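Local coordinates for high affinity transport system protein p37 (Mycoplasma hyorhinis, PDB 3EKI) that binds thiamine diphosphate as the extracytoplasmic lipoprotein of a high-affinity transport system, and so probably delivers the cofactor for uptake into the cell, at residues K238-N241 against T242-F246; T264-K267 against N268-N272. One frame throughout, in Å; residues are numbered along the deposited sequence.

Interaction 1: K238-N241 against T242-F246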
loop_
_atom_site.group_PDB
_atom_site.type_symbol
_atom_site.label_atom_id
_atom_site.label_comp_id
_atom_site.label_asym_id
_atom_site.label_seq_id
_atom_site.Cartn_x
_atom_site.Cartn_y
_atom_site.Cartn_z
ATOM N N LYS A 238 12.457 -2.696 -26.606
ATOM C CA LYS A 238 12.559 -3.866 -25.727
ATOM C C LYS A 238 13.994 -4.332 -25.545
ATOM O O LYS A 238 14.336 -5.503 -25.494
ATOM C CB LYS A 238 11.617 -4.982 -26.182
ATOM C CG LYS A 238 10.165 -4.557 -26.157
ATOM C CD LYS A 238 9.182 -5.628 -26.554
ATOM C CE LYS A 238 7.762 -5.076 -26.653
ATOM N NZ LYS A 238 6.804 -6.116 -27.104
ATOM N N ASP A 239 14.909 -3.397 -25.367
ATOM C CA ASP A 239 16.323 -3.619 -25.113
ATOM C C ASP A 239 16.554 -3.587 -23.595
ATOM O O ASP A 239 16.861 -2.584 -22.979
ATOM C CB ASP A 239 17.162 -2.598 -25.842
ATOM C CG ASP A 239 18.652 -2.761 -25.641
ATOM O OD1 ASP A 239 19.103 -3.695 -24.937
ATOM O OD2 ASP A 239 19.373 -1.903 -26.218
ATOM N N TRP A 240 16.330 -4.786 -23.054
ATOM C CA TRP A 240 16.406 -4.996 -21.618
ATOM C C TRP A 240 17.793 -4.672 -21.102
ATOM O O TRP A 240 17.945 -3.987 -20.094
ATOM C CB TRP A 240 16.007 -6.442 -21.250
ATOM C CG TRP A 240 16.273 -6.734 -19.798
ATOM C CD1 TRP A 240 17.165 -7.652 -19.326
ATOM C CD2 TRP A 240 15.656 -6.122 -18.653
ATOM N NE1 TRP A 240 17.144 -7.653 -17.958
ATOM C CE2 TRP A 240 16.241 -6.731 -17.522
ATOM C CE3 TRP A 240 14.690 -5.137 -18.448
ATOM C CZ2 TRP A 240 15.860 -6.359 -16.226
ATOM C CZ3 TRP A 240 14.326 -4.776 -17.171
ATOM C CH2 TRP A 240 14.915 -5.393 -16.054
ATOM N N ASN A 241 18.854 -5.154 -21.729
ATOM C CA ASN A 241 20.202 -4.895 -21.267
ATOM C C ASN A 241 20.473 -3.412 -21.114
ATOM O O ASN A 241 20.961 -2.963 -20.079
ATOM C CB ASN A 241 21.194 -5.504 -22.264
ATOM C CG ASN A 241 22.610 -5.301 -21.779
ATOM O OD1 ASN A 241 22.923 -5.654 -20.638
ATOM N ND2 ASN A 241 23.483 -4.763 -22.609
ATOM N N THR A 242 20.106 -2.655 -22.133
ATOM C CA THR A 242 20.333 -1.218 -22.095
ATOM C C THR A 242 19.467 -0.540 -21.038
ATOM O O THR A 242 19.963 0.326 -20.296
ATOM C CB THR A 242 20.061 -0.594 -23.476
ATOM O OG1 THR A 242 20.995 -1.169 -24.408
ATOM C CG2 THR A 242 20.285 0.902 -23.409
ATOM N N PHE A 243 18.210 -0.993 -20.997
ATOM C CA PHE A 243 17.282 -0.436 -20.018
ATOM C C PHE A 243 17.759 -0.661 -18.585
ATOM O O PHE A 243 17.973 0.243 -17.769
ATOM C CB PHE A 243 15.901 -1.037 -20.234
ATOM C CG PHE A 243 14.827 -0.474 -19.322
ATOM C CD1 PHE A 243 14.507 -1.095 -18.137
ATOM C CD2 PHE A 243 14.149 0.681 -19.686
ATOM C CE1 PHE A 243 13.502 -0.559 -17.363
ATOM C CE2 PHE A 243 13.153 1.221 -18.905
ATOM C CZ PHE A 243 12.845 0.601 -17.711
ATOM N N ARG A 244 17.983 -1.936 -18.289
ATOM C CA ARG A 244 18.466 -2.353 -16.979
ATOM C C ARG A 244 19.748 -1.634 -16.553
ATOM O O ARG A 244 19.885 -1.248 -15.391
ATOM C CB ARG A 244 18.683 -3.868 -16.948
ATOM C CG ARG A 244 19.091 -4.409 -15.587
ATOM C CD ARG A 244 20.416 -5.150 -15.662
ATOM N NE ARG A 244 20.298 -6.410 -16.391
ATOM C CZ ARG A 244 20.931 -6.677 -17.527
ATOM N NH1 ARG A 244 21.731 -5.771 -18.073
ATOM N NH2 ARG A 244 20.764 -7.851 -18.122
ATOM N N ASN A 245 20.687 -1.460 -17.480
ATOM C CA ASN A 245 21.969 -0.864 -17.131
ATOM C C ASN A 245 21.864 0.616 -16.773
ATOM O O ASN A 245 22.831 1.166 -16.252
ATOM C CB ASN A 245 22.961 -1.057 -18.275
ATOM C CG ASN A 245 23.429 -2.507 -18.362
ATOM O OD1 ASN A 245 23.228 -3.315 -17.466
ATOM N ND2 ASN A 245 24.067 -2.864 -19.460
ATOM N N PHE A 246 20.718 1.254 -16.994
ATOM C CA PHE A 246 20.516 2.620 -16.505
ATOM C C PHE A 246 20.408 2.639 -14.985
ATOM O O PHE A 246 20.522 3.693 -14.356
ATOM C CB PHE A 246 19.291 3.275 -17.152
ATOM C CG PHE A 246 19.603 3.781 -18.563
ATOM C CD1 PHE A 246 20.381 4.921 -18.697
ATOM C CD2 PHE A 246 19.115 3.124 -19.668
ATOM C CE1 PHE A 246 20.658 5.403 -19.971
ATOM C CE2 PHE A 246 19.385 3.600 -20.935
ATOM C CZ PHE A 246 20.156 4.727 -21.064
#
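Asp239 and Thr242 join at the first turn of helix 240-245 through both oxygens of the carboxylate. Asp239 OD1 accepts from Thr242 N at 3.2 Å, the capping bond expected of an N-cap aspartate, while Thr242 OG1 donates to Asp239 OD2 at 2.5 Å. Both donors stand above the same face of the carboxylate and grip it at two points; its negative charge at the helix N terminus is probably favourable. Short-chain acids suit this place because they reach a backbone N-H that no preceding turn can serve. Behind the cap, routine backbone bonds carry the helix on.

One turn along, a second polar cluster gathers on Arg244 NH1. Asn241 OD1 lies at the guanidinium edge, 2.8 Å from Arg244 NH1, with the amide and guanidinium planes 70° apart. Asn245 OD1 takes a further bond from the same NH1 at 2.9 Å, so two asparagine oxygens hold one nitrogen. Asparagine's short amide suits position 241, offering Arg244 NH1 an acceptor one turn away. The weak bond from Asn245 ND2 to Asn241 OD1 closes the group.

Apolar contacts belong to Trp240. Arg244 CB sits over one face of its six-membered ring, a CH-pi contact of 3.9 Å to the centroid; CG, anti to the backbone N (chi1 -176°), continues over the CZ2 side, crossing the indole at about a right angle, and bends at chi2 and chi3 bring the guanidinium near Trp240 NE1, its plane 73° from the indole's. Trp240 CZ3 also meets Phe243 CD1 at 3.8 Å.

Asp280 ties these groups to the surrounding fold, salt-bridged to Arg244 NE and accepting from Trp240 NE1. Phe243 leans on Ile231 of helix 225-236 and on Leu266 of helix 256-269, while Trp240 and Arg244 both touch Tyr288 of strand 288-290.

Interaction 2: T264-K267 against N268-N272; sequences TILK and NHFQN
Leu266 O lies at the edge of the Phe270 ring, in its plane, while His269 CD2 stands over one face, 3.5 Å above the Phe270 ring plane and toward the rim. The same carbonyl accepts from Phe270 N at 2.8 Å, so the phenylalanine meets it with both its N-H and its ring edge. With CG beside the backbone N (chi1 -58°), the ring runs alongside Leu266, and Leu266 CD2 reaches Phe270 CE2 at 4.0 Å. Both residues are buried, which suits their apolar side chains. Trp235 stacks on the imidazole of His269 and also meets the Phe270 ring.

Thr264 and Asn268, one turn apart, run alongside each other in the same direction: Thr264 CG2 touches Asn268 ND2 at 3.6 Å, and Asn268 N bonds to Thr264 O at 2.9 Å. Their polar ends turn to the chain's C terminus, Thr264 OG1 to Ile402 O and Asn268 ND2 to Lys403 OXT.

Helix 256-269 ends here, Phe270 being the centre of an inverse gamma turn. Lys267 NZ bonds Thr275 O. His269 ND1 bonds Tyr162 OH and NE2 bonds the backbone Trp235 O, which together with the stack should fix the imidazole's rotation; NE2 probably carries a proton, since a carbonyl can only accept.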
loop_
_atom_site.group_PDB
_atom_site.type_symbol
_atom_site.label_atom_id
_atom_site.label_comp_id
_atom_site.label_asym_id
_atom_site.label_seq_id
_atom_site.Cartn_x
_atom_site.Cartn_y
_atom_site.Cartn_z
ATOM N N THR A 264 6.688 -7.952 -12.770
ATOM C CA THR A 264 5.712 -8.463 -13.714
ATOM C C THR A 264 5.591 -7.584 -14.962
ATOM O O THR A 264 5.587 -8.110 -16.084
ATOM C CB THR A 264 4.313 -8.559 -13.059
ATOM O OG1 THR A 264 4.378 -9.530 -12.004
ATOM C CG2 THR A 264 3.258 -9.063 -14.020
ATOM N N ILE A 265 5.488 -6.266 -14.787
ATOM C CA ILE A 265 5.410 -5.395 -15.970
ATOM C C ILE A 265 6.649 -5.514 -16.874
ATOM O O ILE A 265 6.520 -5.596 -18.099
ATOM C CB ILE A 265 5.214 -3.941 -15.521
ATOM C CG1 ILE A 265 3.875 -3.697 -14.794
ATOM C CG2 ILE A 265 5.333 -2.978 -16.682
ATOM C CD1 ILE A 265 2.655 -4.208 -15.533
ATOM N N LEU A 266 7.826 -5.537 -16.273
ATOM C CA LEU A 266 9.097 -5.661 -16.988
ATOM C C LEU A 266 9.213 -6.981 -17.702
ATOM O O LEU A 266 9.680 -7.029 -18.844
ATOM C CB LEU A 266 10.269 -5.455 -16.015
ATOM C CG LEU A 266 10.406 -4.062 -15.407
ATOM C CD1 LEU A 266 11.577 -3.966 -14.448
ATOM C CD2 LEU A 266 10.548 -2.994 -16.486
ATOM N N LYS A 267 8.788 -8.056 -17.040
ATOM C CA LYS A 267 8.752 -9.350 -17.701
ATOM C C LYS A 267 7.763 -9.403 -18.843
ATOM O O LYS A 267 8.069 -9.971 -19.911
ATOM C CB LYS A 267 8.426 -10.441 -16.661
ATOM C CG LYS A 267 8.429 -11.848 -17.247
ATOM C CD LYS A 267 9.531 -12.678 -16.592
ATOM C CE LYS A 267 9.117 -13.231 -15.239
ATOM N NZ LYS A 267 9.798 -12.560 -14.092
ATOM N N ASN A 268 6.574 -8.819 -18.711
ATOM C CA ASN A 268 5.566 -8.809 -19.748
ATOM C C ASN A 268 5.983 -7.922 -20.923
ATOM O O ASN A 268 5.572 -8.174 -22.059
ATOM C CB ASN A 268 4.218 -8.348 -19.198
ATOM C CG ASN A 268 3.623 -9.425 -18.290
ATOM O OD1 ASN A 268 4.122 -10.553 -18.275
ATOM N ND2 ASN A 268 2.591 -9.085 -17.537
ATOM N N HIS A 269 6.784 -6.899 -20.647
ATOM C CA HIS A 269 7.237 -5.978 -21.684
ATOM C C HIS A 269 8.464 -6.520 -22.410
ATOM O O HIS A 269 8.450 -6.691 -23.629
ATOM C CB HIS A 269 7.545 -4.606 -21.084
ATOM C CG HIS A 269 7.748 -3.531 -22.106
ATOM N ND1 HIS A 269 6.734 -3.080 -22.923
ATOM C CD2 HIS A 269 8.849 -2.818 -22.445
ATOM C CE1 HIS A 269 7.200 -2.136 -23.721
ATOM N NE2 HIS A 269 8.481 -1.958 -23.451
ATOM N N PHE A 270 9.522 -6.788 -21.653
ATOM C CA PHE A 270 10.761 -7.304 -22.225
ATOM C C PHE A 270 10.762 -8.828 -22.264
ATOM O O PHE A 270 11.706 -9.470 -21.803
ATOM C CB PHE A 270 11.968 -6.798 -21.432
ATOM C CG PHE A 270 12.074 -5.301 -21.378
ATOM C CD1 PHE A 270 12.782 -4.608 -22.345
ATOM C CD2 PHE A 270 11.465 -4.587 -20.360
ATOM C CE1 PHE A 270 12.881 -3.230 -22.298
ATOM C CE2 PHE A 270 11.561 -3.209 -20.308
ATOM C CZ PHE A 270 12.270 -2.530 -21.279
ATOM N N GLN A 271 9.698 -9.404 -22.816
ATOM C CA GLN A 271 9.584 -10.848 -22.920
ATOM C C GLN A 271 10.874 -11.445 -23.490
ATOM O O GLN A 271 11.514 -10.780 -24.303
ATOM C CB GLN A 271 8.481 -11.305 -23.850
ATOM C CG GLN A 271 7.110 -10.682 -23.748
ATOM C CD GLN A 271 6.266 -11.215 -24.907
ATOM O OE1 GLN A 271 5.726 -12.319 -24.849
ATOM N NE2 GLN A 271 6.194 -10.397 -25.950
ATOM N N ASN A 272 11.160 -12.620 -23.015
ATOM C CA ASN A 272 12.272 -13.517 -23.272
ATOM C C ASN A 272 13.567 -12.951 -22.744
ATOM O O ASN A 272 14.602 -13.628 -22.664
ATOM C CB ASN A 272 12.283 -13.894 -24.768
ATOM C CG ASN A 272 10.887 -14.327 -25.213
ATOM O OD1 ASN A 272 10.139 -15.001 -24.487
ATOM N ND2 ASN A 272 10.460 -13.963 -26.421
#

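How the interactions relate
Both contacts are local, each confined to one continuous piece of chain, so they close no long loop and neither nest nor cross. Coming from the N terminus, helix 225-236 ends in a Schellman motif at Lys238, and interaction 1 opens the short helix 240-245 that follows. The chain then forms strand 248-250 of the mixed sheet, and interaction 2 finishes helix 256-269. Their centres lie 12 Å apart, and the two meet where the turn before one helix packs on the end of the other: Lys238 CD comes within 3.2 Å of His269 O, and the Phe270 ring meets those of Trp240, Phe243 and Trp235, knitting three successive helices together.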